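Local coordinates for protein carboxylesterase (Uncultured bacterium, PDB 5GMX) that hydrolyses carboxylic esters as a family VIII carboxylesterase with a beta-lactamase-like fold, and also shows hydrolytic activity toward oxyimino cephalosporins, at residues D64-T69 with D210-E215; Y136-L141 with F165-G170; G198-I203 with N271-A276; K277-L282 with D337-S342; A300-E305 with R322-N327. One frame throughout, in Å; residues are numbered along the deposited sequence.

Interaction 1: D64-T69 with D210-E215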
# COMPACT_ATOMS: atom_id res chain seq x y z
N ASP A 64 18.56 7.18 0.75
CA ASP A 64 18.08 5.86 1.16
C ASP A 64 17.19 5.88 2.41
O ASP A 64 16.93 4.83 2.99
CB ASP A 64 19.28 4.93 1.39
CG ASP A 64 20.16 5.37 2.56
OD1 ASP A 64 19.99 6.51 3.04
OD2 ASP A 64 21.04 4.58 2.96
N THR A 65 16.74 7.06 2.81
CA THR A 65 15.90 7.19 4.00
C THR A 65 14.56 6.48 3.81
O THR A 65 13.94 6.56 2.74
CB THR A 65 15.68 8.68 4.37
OG1 THR A 65 16.93 9.25 4.79
CG2 THR A 65 14.67 8.83 5.50
N LEU A 66 14.13 5.75 4.83
CA LEU A 66 12.85 5.03 4.82
C LEU A 66 11.84 5.61 5.82
O LEU A 66 12.22 6.21 6.82
CB LEU A 66 13.07 3.55 5.16
CG LEU A 66 14.03 2.78 4.25
CD1 LEU A 66 14.44 1.51 4.94
CD2 LEU A 66 13.38 2.49 2.90
N ILE A 67 10.56 5.40 5.56
CA ILE A 67 9.50 5.82 6.47
C ILE A 67 8.33 4.84 6.39
O ILE A 67 8.12 4.19 5.36
CB ILE A 67 9.00 7.27 6.15
CG1 ILE A 67 8.19 7.86 7.30
CG2 ILE A 67 8.22 7.30 4.84
CD1 ILE A 67 8.96 7.99 8.62
N ASN A 68 7.60 4.69 7.49
CA ASN A 68 6.37 3.91 7.49
C ASN A 68 5.38 4.51 6.49
O ASN A 68 5.16 5.72 6.47
CB ASN A 68 5.77 3.86 8.89
CG ASN A 68 4.72 2.78 9.04
OD1 ASN A 68 5.04 1.66 9.41
ND2 ASN A 68 3.47 3.11 8.74
N THR A 69 4.79 3.67 5.65
CA THR A 69 3.89 4.16 4.61
C THR A 69 2.42 3.82 4.88
O THR A 69 1.56 4.14 4.06
CB THR A 69 4.26 3.60 3.24
OG1 THR A 69 4.18 2.17 3.26
CG2 THR A 69 5.69 4.02 2.85
N ASP A 210 17.66 -0.76 9.66
CA ASP A 210 16.84 0.05 10.55
C ASP A 210 17.39 1.45 10.78
O ASP A 210 16.63 2.36 11.10
CB ASP A 210 16.64 -0.65 11.89
CG ASP A 210 15.40 -0.14 12.62
OD1 ASP A 210 14.28 -0.57 12.25
OD2 ASP A 210 15.54 0.69 13.54
N HIS A 211 18.69 1.64 10.61
CA HIS A 211 19.30 2.95 10.79
C HIS A 211 18.80 3.95 9.75
O HIS A 211 19.00 5.16 9.90
CB HIS A 211 20.83 2.84 10.72
CG HIS A 211 21.36 2.53 9.35
ND1 HIS A 211 21.46 1.25 8.86
CD2 HIS A 211 21.83 3.35 8.37
CE1 HIS A 211 21.95 1.28 7.63
NE2 HIS A 211 22.18 2.54 7.31
N ARG A 212 18.16 3.46 8.70
CA ARG A 212 17.70 4.33 7.62
C ARG A 212 16.35 4.97 7.89
O ARG A 212 15.93 5.87 7.16
CB ARG A 212 17.64 3.56 6.30
CG ARG A 212 18.98 3.00 5.84
CD ARG A 212 18.79 1.92 4.79
NE ARG A 212 17.97 2.42 3.69
CZ ARG A 212 17.48 1.65 2.72
NH1 ARG A 212 17.73 0.35 2.70
NH2 ARG A 212 16.75 2.20 1.76
N VAL A 213 15.65 4.51 8.93
CA VAL A 213 14.28 4.97 9.16
C VAL A 213 14.23 6.40 9.71
O VAL A 213 14.90 6.73 10.69
CB VAL A 213 13.52 4.03 10.12
CG1 VAL A 213 12.10 4.52 10.33
CG2 VAL A 213 13.50 2.63 9.56
N ALA A 214 13.42 7.24 9.07
CA ALA A 214 13.18 8.58 9.55
C ALA A 214 12.17 8.53 10.68
O ALA A 214 11.57 7.49 10.92
CB ALA A 214 12.67 9.47 8.44
N GLU A 215 11.95 9.65 11.35
CA GLU A 215 11.03 9.70 12.48
C GLU A 215 9.64 10.11 12.02
O GLU A 215 9.48 11.13 11.36
CB GLU A 215 11.54 10.67 13.54
CG GLU A 215 10.61 10.86 14.73
CD GLU A 215 11.03 12.02 15.63
OE1 GLU A 215 11.93 12.79 15.23
OE2 GLU A 215 10.46 12.14 16.73
O HOH W 1 17.96 8.63 6.94
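The guanidinium of Arg-212 has the isobutyl group of Leu-66 over one face and the backbone carbonyl of Asp-64 at its edge. Leu-66 CD1 stands over the centre of the group, 3.7 Å above its plane, and CD2 of the same leucine lies 3.6 Å from Arg-212 NH2. At the edge, NE and NH2 of Arg-212 grip a single atom side-on: NE donates to Asp-64 O at 2.7 Å and NH2 to the same oxygen at 2.9 Å. That oxygen lies in the guanidinium plane, only 2° out of it, while the donors are modestly tilted from the carbonyl plane. A bend in the arginine chain at chi3 (54°) directs the head across to this carbonyl. The carboxylate of Asp-64 adds charge alone, since OD2 sits well out of the guanidinium plane in a long salt bridge. Further partners of the head are Glu-209 at NH1 and Asn-199 O at NH2. Beyond the arginine the two chains run roughly parallel and form a single beta bridge between Leu-66 and Val-213, beside the outer strand 67-68 of the small antiparallel sheet. Leu-66 N donates to Arg-212 O at 2.9 Å, and Ala-214 N returns a nearly straight bond to Leu-66 O at 2.8 Å. Thr-65 CG2 packs on Ala-214 CB at 3.6 Å, while its OG1 turns to Arg-62 N and a water. Ile-67, with CG1 anti to the backbone N (chi1 -164°), carries CD1 to 3.5 Å from Ala-214 O.

Interaction 2: Y136-L141 with F165-G170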
# COMPACT_ATOMS: atom_id res chain seq x y z
N TYR A 136 1.91 -9.14 15.83
CA TYR A 136 3.19 -9.64 15.34
C TYR A 136 3.22 -11.17 15.20
O TYR A 136 4.10 -11.72 14.54
CB TYR A 136 4.33 -9.17 16.25
CG TYR A 136 4.35 -7.67 16.44
CD1 TYR A 136 3.75 -6.82 15.51
CD2 TYR A 136 4.95 -7.09 17.55
CE1 TYR A 136 3.76 -5.46 15.68
CE2 TYR A 136 4.96 -5.73 17.73
CZ TYR A 136 4.36 -4.91 16.79
OH TYR A 136 4.36 -3.55 16.95
N ASP A 137 2.25 -11.86 15.79
CA ASP A 137 2.18 -13.31 15.68
C ASP A 137 1.30 -13.70 14.49
O ASP A 137 0.08 -13.81 14.62
CB ASP A 137 1.65 -13.93 16.97
CG ASP A 137 1.79 -15.46 17.00
OD1 ASP A 137 1.80 -16.11 15.93
OD2 ASP A 137 1.89 -16.01 18.12
N TRP A 138 1.94 -13.94 13.35
CA TRP A 138 1.24 -14.12 12.07
C TRP A 138 0.21 -15.25 12.07
O TRP A 138 -0.98 -15.03 11.75
CB TRP A 138 2.26 -14.36 10.96
CG TRP A 138 1.62 -14.47 9.61
CD1 TRP A 138 1.09 -15.59 9.04
CD2 TRP A 138 1.43 -13.40 8.67
NE1 TRP A 138 0.59 -15.29 7.79
CE2 TRP A 138 0.78 -13.95 7.55
CE3 TRP A 138 1.76 -12.04 8.67
CZ2 TRP A 138 0.46 -13.19 6.42
CZ3 TRP A 138 1.43 -11.28 7.55
CH2 TRP A 138 0.79 -11.86 6.45
N ASP A 139 0.66 -16.45 12.39
CA ASP A 139 -0.18 -17.64 12.32
C ASP A 139 -1.35 -17.57 13.29
O ASP A 139 -2.45 -18.04 12.99
CB ASP A 139 0.66 -18.89 12.58
CG ASP A 139 1.75 -19.08 11.53
OD1 ASP A 139 1.54 -18.65 10.37
OD2 ASP A 139 2.81 -19.66 11.88
N LYS A 140 -1.11 -16.98 14.45
CA LYS A 140 -2.14 -16.86 15.48
C LYS A 140 -3.23 -15.87 15.06
O LYS A 140 -4.43 -16.15 15.18
CB LYS A 140 -1.50 -16.45 16.81
CG LYS A 140 -2.47 -16.36 17.96
CD LYS A 140 -1.72 -16.10 19.26
CE LYS A 140 -2.63 -15.52 20.32
NZ LYS A 140 -3.63 -16.54 20.76
N LEU A 141 -2.81 -14.71 14.56
CA LEU A 141 -3.76 -13.72 14.07
C LEU A 141 -4.60 -14.27 12.91
O LEU A 141 -5.82 -14.09 12.87
CB LEU A 141 -3.05 -12.44 13.64
CG LEU A 141 -4.00 -11.31 13.29
CD1 LEU A 141 -4.71 -10.81 14.54
CD2 LEU A 141 -3.26 -10.17 12.62
N PHE A 165 -6.05 -6.53 6.51
CA PHE A 165 -6.05 -6.84 5.07
C PHE A 165 -4.78 -7.58 4.64
O PHE A 165 -4.83 -8.56 3.88
CB PHE A 165 -6.20 -5.55 4.24
CG PHE A 165 -6.08 -5.75 2.74
CD1 PHE A 165 -7.18 -6.11 1.99
CD2 PHE A 165 -4.87 -5.54 2.09
CE1 PHE A 165 -7.08 -6.29 0.62
CE2 PHE A 165 -4.77 -5.71 0.72
CZ PHE A 165 -5.87 -6.08 -0.02
N GLY A 166 -3.64 -7.10 5.13
CA GLY A 166 -2.35 -7.67 4.79
C GLY A 166 -2.21 -9.11 5.23
O GLY A 166 -1.61 -9.92 4.53
N HIS A 167 -2.79 -9.43 6.39
CA HIS A 167 -2.75 -10.79 6.91
C HIS A 167 -3.60 -11.78 6.10
O HIS A 167 -3.16 -12.90 5.84
CB HIS A 167 -3.19 -10.83 8.37
CG HIS A 167 -2.12 -10.44 9.33
ND1 HIS A 167 -1.81 -9.13 9.61
CD2 HIS A 167 -1.26 -11.20 10.06
CE1 HIS A 167 -0.82 -9.09 10.49
NE2 HIS A 167 -0.46 -10.33 10.77
N ILE A 168 -4.81 -11.39 5.72
CA ILE A 168 -5.68 -12.32 5.01
C ILE A 168 -5.23 -12.48 3.55
O ILE A 168 -5.13 -13.62 3.03
CB ILE A 168 -7.17 -11.90 5.09
CG1 ILE A 168 -7.37 -10.47 4.59
CG2 ILE A 168 -7.67 -12.01 6.53
CD1 ILE A 168 -8.78 -9.92 4.83
N ALA A 169 -4.93 -11.35 2.90
CA ALA A 169 -4.38 -11.39 1.55
C ALA A 169 -3.08 -12.20 1.53
O ALA A 169 -2.90 -13.14 0.73
CB ALA A 169 -4.13 -9.98 1.03
N GLY A 170 -2.21 -11.86 2.47
CA GLY A 170 -0.91 -12.47 2.59
C GLY A 170 -0.97 -13.95 2.89
O GLY A 170 -0.14 -14.72 2.41
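Trp-138 and His-167 overlap in an offset stack, the six-membered ring of the indole and the imidazole having centroids 4.3 Å apart and planes inclined at 27°. The closest atoms are Trp-138 CE3 and His-167 CD2, at 3.4 Å, so the imidazole lies toward the rim of the indole face. Leu-141 covers the opposite face of His-167 with its CD2 methyl, a CH-pi contact over the ring centre. The histidine is thereby held between two side chains one helical turn apart. With CG anti to the backbone N (chi1 -176°), Trp-138 swings its indole out to helix 165-175, where CZ2 comes edge-on to 3.9 Å from Gly-170 C. Having no side chain, Gly-170 lets the indole edge lie close to its backbone. This is close helix-to-helix packing between the first turns of helices 138-146 and 165-175 within the beta-lactamase-like fold, made without a hydrogen bond between the two segments. Trp-138 NE1 instead donates to Glu-171, the residue after Gly-170. The other side of the first helix is much looser: Asp-139 and Lys-140 are exposed there, and Asp-137 serves as N-cap through a weak 3.4 Å bond from Lys-140 N to its OD1.

Interaction 3: G198-I203 with N271-A276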
# COMPACT_ATOMS: atom_id res chain seq x y z
N GLY A 198 14.11 -3.47 -4.35
CA GLY A 198 14.24 -4.25 -3.14
C GLY A 198 14.98 -3.58 -1.99
O GLY A 198 14.94 -4.06 -0.86
N ASN A 199 15.68 -2.50 -2.29
CA ASN A 199 16.35 -1.73 -1.24
C ASN A 199 15.55 -0.50 -0.80
O ASN A 199 15.99 0.23 0.08
CB ASN A 199 17.74 -1.30 -1.71
CG ASN A 199 17.69 -0.44 -2.96
OD1 ASN A 199 16.89 -0.69 -3.87
ND2 ASN A 199 18.50 0.61 -2.98
N ASP A 200 14.40 -0.27 -1.42
CA ASP A 200 13.65 0.95 -1.14
C ASP A 200 12.19 0.68 -0.70
O ASP A 200 11.40 1.61 -0.56
CB ASP A 200 13.65 1.88 -2.36
CG ASP A 200 14.96 2.68 -2.48
OD1 ASP A 200 15.56 3.06 -1.44
OD2 ASP A 200 15.37 2.96 -3.63
N TYR A 201 11.84 -0.59 -0.50
CA TYR A 201 10.55 -0.93 0.12
C TYR A 201 10.60 -2.30 0.79
O TYR A 201 10.88 -3.31 0.15
CB TYR A 201 9.41 -0.89 -0.91
CG TYR A 201 8.07 -0.66 -0.25
CD1 TYR A 201 7.38 -1.69 0.38
CD2 TYR A 201 7.51 0.60 -0.22
CE1 TYR A 201 6.16 -1.46 1.01
CE2 TYR A 201 6.29 0.83 0.40
CZ TYR A 201 5.62 -0.19 1.01
OH TYR A 201 4.40 0.06 1.62
N TYR A 202 10.28 -2.31 2.08
CA TYR A 202 10.33 -3.53 2.89
C TYR A 202 9.01 -3.79 3.61
O TYR A 202 8.37 -2.87 4.11
CB TYR A 202 11.44 -3.44 3.94
CG TYR A 202 12.84 -3.20 3.42
CD1 TYR A 202 13.27 -1.93 3.05
CD2 TYR A 202 13.75 -4.25 3.33
CE1 TYR A 202 14.55 -1.72 2.57
CE2 TYR A 202 15.04 -4.04 2.86
CZ TYR A 202 15.43 -2.78 2.48
OH TYR A 202 16.72 -2.56 2.02
N ILE A 203 8.62 -5.06 3.68
CA ILE A 203 7.58 -5.49 4.59
C ILE A 203 8.24 -6.44 5.56
O ILE A 203 8.53 -7.59 5.22
CB ILE A 203 6.40 -6.15 3.87
CG1 ILE A 203 5.81 -5.19 2.83
CG2 ILE A 203 5.32 -6.56 4.88
CD1 ILE A 203 4.83 -5.84 1.87
N ASN A 271 10.13 4.40 0.57
CA ASN A 271 10.21 5.80 0.15
C ASN A 271 9.57 5.96 -1.21
O ASN A 271 9.13 4.98 -1.82
CB ASN A 271 11.66 6.27 0.13
CG ASN A 271 12.58 5.32 -0.62
OD1 ASN A 271 12.24 4.85 -1.71
ND2 ASN A 271 13.74 5.03 -0.04
N GLY A 272 9.54 7.20 -1.71
CA GLY A 272 8.91 7.51 -2.98
C GLY A 272 9.48 6.75 -4.16
O GLY A 272 8.76 6.39 -5.09
N ARG A 273 10.79 6.50 -4.14
CA ARG A 273 11.45 5.79 -5.23
C ARG A 273 11.00 4.33 -5.33
O ARG A 273 10.71 3.85 -6.43
CB ARG A 273 12.97 5.86 -5.08
CG ARG A 273 13.74 5.17 -6.22
CD ARG A 273 15.23 5.49 -6.17
NE ARG A 273 15.76 5.26 -4.84
CZ ARG A 273 16.20 6.21 -4.02
NH1 ARG A 273 16.20 7.48 -4.40
NH2 ARG A 273 16.64 5.88 -2.82
N GLY A 274 10.94 3.63 -4.20
CA GLY A 274 10.51 2.24 -4.20
C GLY A 274 9.08 2.08 -4.70
O GLY A 274 8.77 1.23 -5.58
N ILE A 275 8.20 2.93 -4.17
CA ILE A 275 6.79 2.95 -4.55
C ILE A 275 6.63 3.22 -6.04
O ILE A 275 5.89 2.51 -6.73
CB ILE A 275 6.02 4.02 -3.75
CG1 ILE A 275 6.10 3.73 -2.25
CG2 ILE A 275 4.58 4.09 -4.20
CD1 ILE A 275 5.59 4.87 -1.39
N ALA A 276 7.34 4.23 -6.52
CA ALA A 276 7.25 4.63 -7.91
C ALA A 276 7.79 3.55 -8.84
O ALA A 276 7.37 3.45 -9.98
CB ALA A 276 7.99 5.93 -8.15
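Asp-200, just ahead of strand 201-202, meets the N-terminal turn of helix 272-283, whose N-cap is Asn-271; the contact joins the small antiparallel sheet of this beta-lactamase-like fold to that helix. The charged part is a salt bridge in which Arg-273 NE donates to Asp-200 OD2 at 2.6 Å. The oxygen lies at the edge of the guanidinium, near its plane, but the nitrogen approaches from above the carboxylate plane, and the two planes are 54° apart. Arg-273 NH2 adds weak bonds to both carboxylate oxygens, while NH1 pairs with Asp-47. Among the hydrogen bonds from uncharged donors, Asn-271 ND2 points almost straight at Asp-200 OD1 (3.0 Å, 176°), again from above the carboxylate. The backbone contributes a 3.3 Å bond from Asn-271 N to Asp-200 O. This buried carboxylate is thus met by both an amide and a guanidinium, which would probably stabilise its negative charge. The apolar side-chain contact is Tyr-201 CE2 against Ile-275 CG1 at 3.9 Å; the hydroxyl of the tyrosine bonds to Thr-69 and Thr-73. Set between the backbone N and the carbonyl carbon (chi1 50°), the Asn-271 side chain folds over the helix start, and its OD1 accepts from Gly-274 N at 3.1 Å.

Interaction 4: K277-L282 with D337-S342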
# COMPACT_ATOMS: atom_id res chain seq x y z
N LYS A 277 8.78 2.79 -8.37
CA LYS A 277 9.30 1.70 -9.18
C LYS A 277 8.26 0.60 -9.34
O LYS A 277 8.06 0.10 -10.46
CB LYS A 277 10.58 1.13 -8.58
CG LYS A 277 11.82 1.96 -8.92
CD LYS A 277 13.09 1.36 -8.33
CE LYS A 277 14.28 2.29 -8.64
NZ LYS A 277 15.57 1.68 -8.22
N VAL A 278 7.62 0.20 -8.24
CA VAL A 278 6.60 -0.85 -8.37
C VAL A 278 5.43 -0.38 -9.25
O VAL A 278 5.03 -1.08 -10.21
CB VAL A 278 6.07 -1.30 -6.99
CG1 VAL A 278 5.00 -2.38 -7.16
CG2 VAL A 278 7.22 -1.82 -6.15
N TYR A 279 4.88 0.79 -8.95
CA TYR A 279 3.76 1.26 -9.76
C TYR A 279 4.19 1.61 -11.19
O TYR A 279 3.39 1.56 -12.11
CB TYR A 279 3.08 2.46 -9.11
CG TYR A 279 2.12 2.04 -8.03
CD1 TYR A 279 0.94 1.38 -8.36
CD2 TYR A 279 2.40 2.27 -6.69
CE1 TYR A 279 0.04 0.98 -7.38
CE2 TYR A 279 1.51 1.87 -5.70
CZ TYR A 279 0.33 1.22 -6.05
OH TYR A 279 -0.55 0.82 -5.09
N GLY A 280 5.47 1.94 -11.36
CA GLY A 280 6.06 2.20 -12.66
C GLY A 280 6.05 0.93 -13.50
O GLY A 280 5.65 0.98 -14.67
N ALA A 281 6.44 -0.19 -12.90
CA ALA A 281 6.32 -1.49 -13.59
C ALA A 281 4.86 -1.77 -13.94
O ALA A 281 4.56 -2.21 -15.06
CB ALA A 281 6.87 -2.62 -12.73
N LEU A 282 3.96 -1.54 -12.99
CA LEU A 282 2.54 -1.82 -13.25
C LEU A 282 1.91 -0.94 -14.33
O LEU A 282 1.01 -1.36 -15.04
CB LEU A 282 1.72 -1.71 -11.96
CG LEU A 282 2.13 -2.71 -10.87
CD1 LEU A 282 1.23 -2.58 -9.64
CD2 LEU A 282 2.18 -4.14 -11.41
N ASP A 337 -9.37 5.37 -14.93
CA ASP A 337 -9.06 3.98 -14.57
C ASP A 337 -7.69 3.80 -13.91
O ASP A 337 -7.16 2.69 -13.84
CB ASP A 337 -9.17 3.09 -15.80
CG ASP A 337 -10.61 2.97 -16.30
OD1 ASP A 337 -11.53 3.14 -15.47
OD2 ASP A 337 -10.80 2.68 -17.50
N ALA A 338 -7.12 4.90 -13.41
CA ALA A 338 -5.91 4.84 -12.61
C ALA A 338 -6.16 4.04 -11.33
O ALA A 338 -7.28 4.01 -10.82
CB ALA A 338 -5.43 6.24 -12.28
N PHE A 339 -5.13 3.36 -10.83
CA PHE A 339 -5.33 2.56 -9.61
C PHE A 339 -4.13 2.70 -8.69
O PHE A 339 -3.01 2.92 -9.15
CB PHE A 339 -5.57 1.08 -9.95
CG PHE A 339 -4.40 0.43 -10.63
CD1 PHE A 339 -4.25 0.50 -12.01
CD2 PHE A 339 -3.44 -0.25 -9.89
CE1 PHE A 339 -3.17 -0.10 -12.63
CE2 PHE A 339 -2.36 -0.85 -10.51
CZ PHE A 339 -2.22 -0.77 -11.88
N GLY A 340 -4.36 2.57 -7.39
CA GLY A 340 -3.26 2.64 -6.46
C GLY A 340 -3.73 2.46 -5.04
O GLY A 340 -4.75 1.83 -4.80
N HIS A 341 -2.96 2.99 -4.10
CA HIS A 341 -3.37 3.00 -2.71
C HIS A 341 -2.68 4.12 -1.97
O HIS A 341 -1.54 4.48 -2.26
CB HIS A 341 -3.08 1.66 -2.04
CG HIS A 341 -4.18 1.20 -1.14
ND1 HIS A 341 -4.46 1.80 0.07
CD2 HIS A 341 -5.09 0.20 -1.28
CE1 HIS A 341 -5.49 1.20 0.64
NE2 HIS A 341 -5.89 0.22 -0.16
N SER A 342 -3.40 4.69 -1.01
CA SER A 342 -2.88 5.78 -0.21
C SER A 342 -2.73 5.34 1.24
O SER A 342 -3.30 4.33 1.65
CB SER A 342 -3.81 6.98 -0.31
OG SER A 342 -4.04 7.32 -1.66
O HOH W 2 0.07 1.53 -2.82
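Tyr-279 reaches from helix 272-283 to the backbone of strand 339-342, its phenol end lying against Gly-340. Its OH is 3.5 Å from Gly-340 CA. The hydroxyl is also near His-341 N, but the angle is poor and no hydrogen bond forms; it is engaged instead by a water 2.5 Å from Tyr-279 OH, in the plane of the ring. The same water donates weakly to His-341 O. Beside the tyrosine, Leu-282 crosses Phe-339 at about a right angle. Its CB comes to the edge of the phenyl ring, 4.1 Å from Phe-339 CZ, and Tyr-279 CE1 is 4.3 Å from Phe-339 CE2. Phe-339 CG lies between the backbone N and the carbonyl carbon (chi1 63°), which lets the ring extend toward the helix. In the next shell, Phe-324 meets Phe-339 edge-to-face and also touches Tyr-279, while Ala-351 of strand 348-352 packs against Tyr-279 and Phe-339. The His-341 ring leads away from the helix and touches Tyr-160 and Lys-74; its ND1 donates to Ser-342 O at 3.2 Å. The helix and strand segments run nearly antiparallel, at 163°, with axes 10.5 Å apart. Such a helix packed on the main antiparallel sheet belongs to the beta-lactamase-like fold, in which His-341 probably lies on the strand of the K(T/S)G-type motif, its side chain about 6 Å from the bound phenylmethanesulfonic acid.

Interaction 5: A300-E305 with R322-N327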
# COMPACT_ATOMS: atom_id res chain seq x y z
N ALA A 300 -4.59 -6.28 -15.68
CA ALA A 300 -6.02 -6.11 -15.97
C ALA A 300 -6.89 -6.90 -14.98
O ALA A 300 -7.92 -6.40 -14.49
CB ALA A 300 -6.32 -6.54 -17.40
N GLU A 301 -6.49 -8.13 -14.68
CA GLU A 301 -7.29 -8.98 -13.81
C GLU A 301 -7.28 -8.49 -12.35
O GLU A 301 -8.31 -8.54 -11.69
CB GLU A 301 -6.82 -10.44 -13.88
CG GLU A 301 -7.16 -11.15 -15.19
CD GLU A 301 -8.68 -11.30 -15.39
OE1 GLU A 301 -9.42 -11.37 -14.38
OE2 GLU A 301 -9.12 -11.32 -16.56
N MSE A 302 -6.14 -8.03 -11.85
CA MSE A 302 -6.10 -7.56 -10.45
C MSE A 302 -6.75 -6.18 -10.27
O MSE A 302 -7.05 -5.78 -9.14
CB MSE A 302 -4.66 -7.55 -9.91
CG MSE A 302 -3.90 -6.21 -9.96
SE MSE A 302 -1.93 -6.51 -9.81
CE MSE A 302 -1.98 -8.08 -10.89
N THR A 303 -7.01 -5.47 -11.36
CA THR A 303 -7.64 -4.15 -11.25
C THR A 303 -9.10 -4.09 -11.72
O THR A 303 -9.67 -3.01 -11.82
CB THR A 303 -6.84 -3.09 -12.02
OG1 THR A 303 -6.69 -3.49 -13.38
CG2 THR A 303 -5.46 -2.92 -11.39
N ARG A 304 -9.71 -5.25 -11.97
CA ARG A 304 -11.14 -5.29 -12.26
C ARG A 304 -11.93 -4.70 -11.11
O ARG A 304 -11.69 -5.04 -9.95
CB ARG A 304 -11.63 -6.72 -12.49
CG ARG A 304 -11.27 -7.33 -13.83
CD ARG A 304 -12.02 -8.65 -14.03
NE ARG A 304 -11.56 -9.34 -15.23
CZ ARG A 304 -12.09 -9.19 -16.44
NH1 ARG A 304 -13.11 -8.36 -16.63
NH2 ARG A 304 -11.58 -9.86 -17.47
N GLU A 305 -12.86 -3.81 -11.42
CA GLU A 305 -13.71 -3.25 -10.37
C GLU A 305 -14.58 -4.35 -9.77
O GLU A 305 -15.26 -5.08 -10.49
CB GLU A 305 -14.59 -2.13 -10.90
CG GLU A 305 -15.42 -1.46 -9.82
CD GLU A 305 -16.37 -0.43 -10.38
OE1 GLU A 305 -15.92 0.46 -11.13
OE2 GLU A 305 -17.58 -0.52 -10.06
N ARG A 322 -9.47 -5.71 -6.98
CA ARG A 322 -8.90 -6.79 -6.19
C ARG A 322 -7.69 -6.31 -5.39
O ARG A 322 -6.57 -6.77 -5.61
CB ARG A 322 -8.53 -7.98 -7.07
CG ARG A 322 -9.72 -8.78 -7.58
CD ARG A 322 -10.20 -8.32 -8.94
NE ARG A 322 -11.35 -9.10 -9.35
CZ ARG A 322 -11.31 -10.09 -10.23
NH1 ARG A 322 -10.17 -10.39 -10.84
NH2 ARG A 322 -12.42 -10.75 -10.54
N GLY A 323 -7.92 -5.37 -4.49
CA GLY A 323 -6.88 -4.90 -3.59
C GLY A 323 -6.51 -3.44 -3.76
O GLY A 323 -5.97 -2.83 -2.84
N PHE A 324 -6.77 -2.88 -4.93
CA PHE A 324 -6.40 -1.50 -5.21
C PHE A 324 -7.59 -0.57 -5.19
O PHE A 324 -8.69 -0.95 -5.58
CB PHE A 324 -5.70 -1.38 -6.57
CG PHE A 324 -4.40 -2.12 -6.66
CD1 PHE A 324 -3.22 -1.51 -6.27
CD2 PHE A 324 -4.37 -3.43 -7.13
CE1 PHE A 324 -2.01 -2.17 -6.37
CE2 PHE A 324 -3.16 -4.11 -7.22
CZ PHE A 324 -1.98 -3.48 -6.84
N ILE A 325 -7.36 0.66 -4.74
CA ILE A 325 -8.32 1.73 -4.91
C ILE A 325 -8.35 2.15 -6.37
O ILE A 325 -7.31 2.45 -6.96
CB ILE A 325 -7.96 2.96 -4.05
CG1 ILE A 325 -7.98 2.61 -2.56
CG2 ILE A 325 -8.90 4.12 -4.36
CD1 ILE A 325 -7.47 3.74 -1.67
N LEU A 326 -9.53 2.16 -6.97
CA LEU A 326 -9.69 2.66 -8.32
C LEU A 326 -10.04 4.14 -8.26
O LEU A 326 -10.66 4.60 -7.30
CB LEU A 326 -10.74 1.87 -9.09
CG LEU A 326 -10.44 0.39 -9.34
CD1 LEU A 326 -11.54 -0.27 -10.19
CD2 LEU A 326 -9.09 0.21 -10.01
N ASN A 327 -9.62 4.87 -9.28
CA ASN A 327 -9.72 6.32 -9.30
C ASN A 327 -11.16 6.80 -9.17
O ASN A 327 -12.09 6.21 -9.71
CB ASN A 327 -9.08 6.87 -10.57
CG ASN A 327 -8.63 8.31 -10.42
OD1 ASN A 327 -8.77 8.91 -9.35
ND2 ASN A 327 -8.07 8.86 -11.48
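Helix 296-302 ends where the chain at 322-324 passes close by, the nearest CA atoms, those of Met-302 and Arg-322, being 5.2 Å apart. Thr-303 is the first residue to leave helical geometry, and a weak bond from Arg-322 N to Met-302 O, 3.2 Å long, joins the two backbones. Gly-323 then takes a positive phi (117°) that carries the chain on toward strand 325-326. The arginine side chain bends at chi2 (93°) and runs alongside the helix end. Its NH1 donates to Glu-301 O at 2.8 Å, with the oxygen tilted from the guanidinium plane. Arg-304 CB covers one face of this guanidinium, 3.9 Å from Arg-322 NE. Glu-301 ties the two arginines into a salt-bridge network: Arg-304 grips its carboxylate side-on, NH2 to OE2 at 3.0 Å and NE to OE1 at 3.1 Å, whereas the bridge from OE1 to Arg-322 NH1 is long. Arg-322 NE pairs with Glu-306. On the buried side, selenomethionine Met-302 lays CG 3.5 Å from Phe-324 CE2, and its selenium makes an oblique Met-aromatic contact with that ring. Leu-326 CD1 packs on Glu-305 CB at 3.6 Å, while the Glu-305 carboxylate turns to Arg-319. Phe-324 also touches Ala-78 and Thr-79 of helix 72-86, and strand 325-326 runs between strand 339-342 of the main sheet and Arg-319 of strand 317-320, backbone-bonded to both.

Interactions 1 and 3 adjoin, reach the same small sheet and are joined by side-chain hydrogen bonds. Both are buried yet strongly polar, interaction 1 built round Arg-212 and interaction 3 round the carboxylate of Asp-200. Interaction 4 continues along helix 272-283 from interaction 3, but there the chemistry turns aromatic, facing the main sheet. Interaction 5 joins that sheet through neighbouring strands 325-326 and 339-342; it is only partly buried, with ion pairs outward and Phe-324 inward near Tyr-279. Interaction 2, also buried, is a helix pair held by ring stacking, about 24 Å from interaction 4 between centres, though Phe-165 touches Gly-323 of interaction 5.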